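Local coordinates for protein RNA-dependent RNA polymerase (Taggert virus, PDB 6DX3) that contains a viral OTU-family cysteine protease domain, a deubiquitinase that probably removes ubiquitin from proteins of the infected host, at residues Leu103-Phe108 with Val116-Glu121. Residues are numbered along the deposited sequence; the frame is centred on the assembly and turned at random.
Sequences LEVNFF and VYIWHE
V105, on helix 102-112, meets V116 and I118 of strand 116-121, joining a helix to the mixed β-sheet in the interior of the OTU fold. Backbone hydrogen bonds of V116 with Y133 and of I118 with V131 tie this strand to its neighbour, strand 126-133. The contact with the helix is wholly apolar and small, burying 153 Å² over both sides, and all three residues are buried. V105 packs against two residues on the same face of the strand, V116 and I118. A chi1 of 176° sets CG1 of V105 anti to the backbone N, and this is the methyl that reaches V116: it packs 3.5 Å from CG1 of V116, the two valines meeting at a slant, and lies 3.7 Å from CB of V116.

The side chain of V105 also touches L41 of helix 40-49, and I118 rests on V131 and I144 of the flanking strands, so the contact continues into a larger apolar core. The anti chi2 of I118 (-180°) extends its chain so that CD1 reaches V105 tip to tip, 3.8 Å from CG2 of V105 and almost as near, at 3.9 Å, to both CB and CG1 of that valine.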
ATOM      1  N   LEU A 103       3.013   3.026  -6.661  1.00 19.00           N
ATOM      2  CA  LEU A 103       2.199   3.030  -7.874  1.00 18.33           C
ATOM      3  C   LEU A 103       1.348   1.771  -7.978  1.00 19.57           C
ATOM      4  O   LEU A 103       0.226   1.826  -8.492  1.00 16.29           O
ATOM      5  CB  LEU A 103       3.087   3.177  -9.110  1.00 20.16           C
ATOM      6  CG  LEU A 103       2.369   3.093 -10.461  1.00 21.89           C
ATOM      7  CD1 LEU A 103       1.258   4.129 -10.550  1.00 21.90           C
ATOM      8  CD2 LEU A 103       3.359   3.269 -11.603  1.00 23.97           C
ATOM      9  N   GLU A 104       1.860   0.635  -7.500  1.00 20.89           N
ATOM     10  CA  GLU A 104       1.056  -0.583  -7.480  1.00 21.05           C
ATOM     11  C   GLU A 104      -0.056  -0.494  -6.445  1.00 21.73           C
ATOM     12  O   GLU A 104      -1.146  -1.041  -6.658  1.00 21.61           O
ATOM     13  CB  GLU A 104       1.946  -1.797  -7.210  1.00 21.53           C
ATOM     14  CG  GLU A 104       2.897  -2.153  -8.353  1.00 24.16           C
ATOM     15  CD  GLU A 104       4.012  -1.136  -8.532  1.00 27.05           C
ATOM     16  OE1 GLU A 104       3.892  -0.271  -9.424  1.00 28.41           O
ATOM     17  OE2 GLU A 104       5.002  -1.197  -7.778  1.00 28.28           O
ATOM     18  N   VAL A 105       0.196   0.180  -5.321  1.00 22.10           N
ATOM     19  CA  VAL A 105      -0.885   0.479  -4.386  1.00 22.42           C
ATOM     20  C   VAL A 105      -1.917   1.373  -5.054  1.00 21.33           C
ATOM     21  O   VAL A 105      -3.129   1.177  -4.899  1.00 22.12           O
ATOM     22  CB  VAL A 105      -0.329   1.130  -3.106  1.00 23.21           C
ATOM     23  CG1 VAL A 105      -1.474   1.525  -2.191  1.00 23.24           C
ATOM     24  CG2 VAL A 105       0.642   0.207  -2.401  1.00 23.68           C
ATOM     25  N   ASN A 106      -1.448   2.376  -5.801  1.00 20.24           N
ATOM     26  CA  ASN A 106      -2.339   3.263  -6.542  1.00 20.59           C
ATOM     27  C   ASN A 106      -3.308   2.467  -7.406  1.00 19.39           C
ATOM     28  O   ASN A 106      -4.527   2.657  -7.332  1.00 16.98           O
ATOM     29  CB  ASN A 106      -1.501   4.221  -7.397  1.00 21.42           C
ATOM     30  CG  ASN A 106      -2.298   5.404  -7.919  1.00 23.82           C
ATOM     31  OD1 ASN A 106      -3.487   5.287  -8.227  1.00 24.67           O
ATOM     32  ND2 ASN A 106      -1.638   6.554  -8.034  1.00 21.30           N
ATOM     33  N   PHE A 107      -2.780   1.546  -8.216  1.00 20.26           N
ATOM     34  CA  PHE A 107      -3.633   0.785  -9.126  1.00 22.53           C
ATOM     35  C   PHE A 107      -4.574  -0.148  -8.372  1.00 21.98           C
ATOM     36  O   PHE A 107      -5.749  -0.275  -8.735  1.00 21.20           O
ATOM     37  CB  PHE A 107      -2.771   0.001 -10.115  1.00 23.17           C
ATOM     38  CG  PHE A 107      -2.251   0.836 -11.248  1.00 23.87           C
ATOM     39  CD1 PHE A 107      -3.084   1.726 -11.906  1.00 23.02           C
ATOM     40  CD2 PHE A 107      -0.926   0.742 -11.646  1.00 25.15           C
ATOM     41  CE1 PHE A 107      -2.610   2.503 -12.948  1.00 24.23           C
ATOM     42  CE2 PHE A 107      -0.444   1.517 -12.689  1.00 25.47           C
ATOM     43  CZ  PHE A 107      -1.285   2.398 -13.339  1.00 25.44           C
ATOM     44  N   PHE A 108      -4.083  -0.813  -7.322  1.00 23.66           N
ATOM     45  CA  PHE A 108      -4.942  -1.737  -6.586  1.00 22.96           C
ATOM     46  C   PHE A 108      -6.078  -1.002  -5.887  1.00 23.61           C
ATOM     47  O   PHE A 108      -7.215  -1.490  -5.857  1.00 24.21           O
ATOM     48  CB  PHE A 108      -4.123  -2.534  -5.572  1.00 24.49           C
ATOM     49  CG  PHE A 108      -4.949  -3.470  -4.735  1.00 26.81           C
ATOM     50  CD1 PHE A 108      -5.403  -4.671  -5.258  1.00 27.61           C
ATOM     51  CD2 PHE A 108      -5.275  -3.149  -3.426  1.00 27.55           C
ATOM     52  CE1 PHE A 108      -6.166  -5.532  -4.491  1.00 29.33           C
ATOM     53  CE2 PHE A 108      -6.038  -4.009  -2.655  1.00 29.11           C
ATOM     54  CZ  PHE A 108      -6.482  -5.201  -3.186  1.00 29.74           C
ATOM     55  N   VAL A 116      -6.027   2.974   0.985  1.00 24.19           N
ATOM     56  CA  VAL A 116      -4.783   2.444   1.531  1.00 23.57           C
ATOM     57  C   VAL A 116      -3.944   3.596   2.061  1.00 23.69           C
ATOM     58  O   VAL A 116      -3.684   4.565   1.339  1.00 24.03           O
ATOM     59  CB  VAL A 116      -3.987   1.642   0.484  1.00 24.29           C
ATOM     60  CG1 VAL A 116      -2.686   1.133   1.094  1.00 23.30           C
ATOM     61  CG2 VAL A 116      -4.817   0.481  -0.049  1.00 26.55           C
ATOM     62  N   TYR A 117      -3.527   3.488   3.319  1.00 23.10           N
ATOM     63  CA  TYR A 117      -2.551   4.390   3.915  1.00 23.84           C
ATOM     64  C   TYR A 117      -1.186   3.720   3.859  1.00 24.11           C
ATOM     65  O   TYR A 117      -1.057   2.543   4.211  1.00 25.58           O
ATOM     66  CB  TYR A 117      -2.902   4.715   5.368  1.00 24.73           C
ATOM     67  CG  TYR A 117      -4.125   5.584   5.580  1.00 26.10           C
ATOM     68  CD1 TYR A 117      -4.046   6.741   6.344  1.00 27.15           C
ATOM     69  CD2 TYR A 117      -5.359   5.237   5.044  1.00 26.51           C
ATOM     70  CE1 TYR A 117      -5.156   7.534   6.554  1.00 28.40           C
ATOM     71  CE2 TYR A 117      -6.474   6.024   5.248  1.00 27.96           C
ATOM     72  CZ  TYR A 117      -6.366   7.172   6.005  1.00 29.02           C
ATOM     73  OH  TYR A 117      -7.471   7.964   6.214  1.00 30.10           O
ATOM     74  N   ILE A 118      -0.173   4.463   3.422  1.00 24.16           N
ATOM     75  CA  ILE A 118       1.205   3.982   3.395  1.00 25.29           C
ATOM     76  C   ILE A 118       2.007   4.849   4.353  1.00 27.72           C
ATOM     77  O   ILE A 118       2.279   6.022   4.062  1.00 28.39           O
ATOM     78  CB  ILE A 118       1.813   4.014   1.987  1.00 24.01           C
ATOM     79  CG1 ILE A 118       0.873   3.359   0.973  1.00 22.20           C
ATOM     80  CG2 ILE A 118       3.164   3.311   1.984  1.00 23.09           C
ATOM     81  CD1 ILE A 118       1.429   3.356  -0.445  1.00 22.54           C
ATOM     82  N   TRP A 119       2.384   4.278   5.493  1.00 29.04           N
ATOM     83  CA  TRP A 119       3.137   4.998   6.510  1.00 29.05           C
ATOM     84  C   TRP A 119       4.627   4.766   6.297  1.00 29.37           C
ATOM     85  O   TRP A 119       5.080   3.620   6.223  1.00 29.36           O
ATOM     86  CB  TRP A 119       2.719   4.548   7.911  1.00 28.38           C
ATOM     87  CG  TRP A 119       1.240   4.652   8.156  1.00 27.61           C
ATOM     88  CD1 TRP A 119       0.271   3.798   7.709  1.00 26.60           C
ATOM     89  CD2 TRP A 119       0.564   5.667   8.909  1.00 28.80           C
ATOM     90  NE1 TRP A 119      -0.966   4.221   8.135  1.00 26.62           N
ATOM     91  CE2 TRP A 119      -0.813   5.363   8.876  1.00 28.13           C
ATOM     92  CE3 TRP A 119       0.988   6.802   9.606  1.00 29.74           C
ATOM     93  CZ2 TRP A 119      -1.768   6.155   9.514  1.00 29.81           C
ATOM     94  CZ3 TRP A 119       0.039   7.586  10.240  1.00 31.28           C
ATOM     95  CH2 TRP A 119      -1.323   7.260  10.189  1.00 31.18           C
ATOM     96  N   HIS A 120       5.386   5.853   6.199  1.00 30.00           N
ATOM     97  CA  HIS A 120       6.813   5.766   5.916  1.00 28.62           C
ATOM     98  C   HIS A 120       7.604   5.787   7.218  1.00 28.99           C
ATOM     99  O   HIS A 120       7.553   6.768   7.967  1.00 28.37           O
ATOM    100  CB  HIS A 120       7.269   6.904   5.009  1.00 26.85           C
ATOM    101  CG  HIS A 120       8.757   7.024   4.910  1.00 27.14           C
ATOM    102  ND1 HIS A 120       9.483   7.913   5.674  1.00 28.58           N
ATOM    103  CD2 HIS A 120       9.658   6.355   4.152  1.00 27.22           C
ATOM    104  CE1 HIS A 120      10.766   7.792   5.384  1.00 30.37           C
ATOM    105  NE2 HIS A 120      10.900   6.853   4.465  1.00 29.12           N
ATOM    106  N   GLU A 121       8.350   4.713   7.466  1.00 29.07           N
ATOM    107  CA  GLU A 121       9.212   4.624   8.633  1.00 31.75           C
ATOM    108  C   GLU A 121      10.524   5.352   8.370  1.00 33.76           C
ATOM    109  O   GLU A 121      11.219   5.067   7.389  1.00 34.03           O
ATOM    110  CB  GLU A 121       9.485   3.160   8.979  1.00 31.59           C
ATOM    111  CG  GLU A 121      10.370   2.950  10.195  1.00 33.80           C
ATOM    112  CD  GLU A 121      10.766   1.499  10.371  1.00 36.03           C
ATOM    113  OE1 GLU A 121      11.035   0.834   9.351  1.00 35.52           O
ATOM    114  OE2 GLU A 121      10.786   1.015  11.524  1.00 37.84           O
TER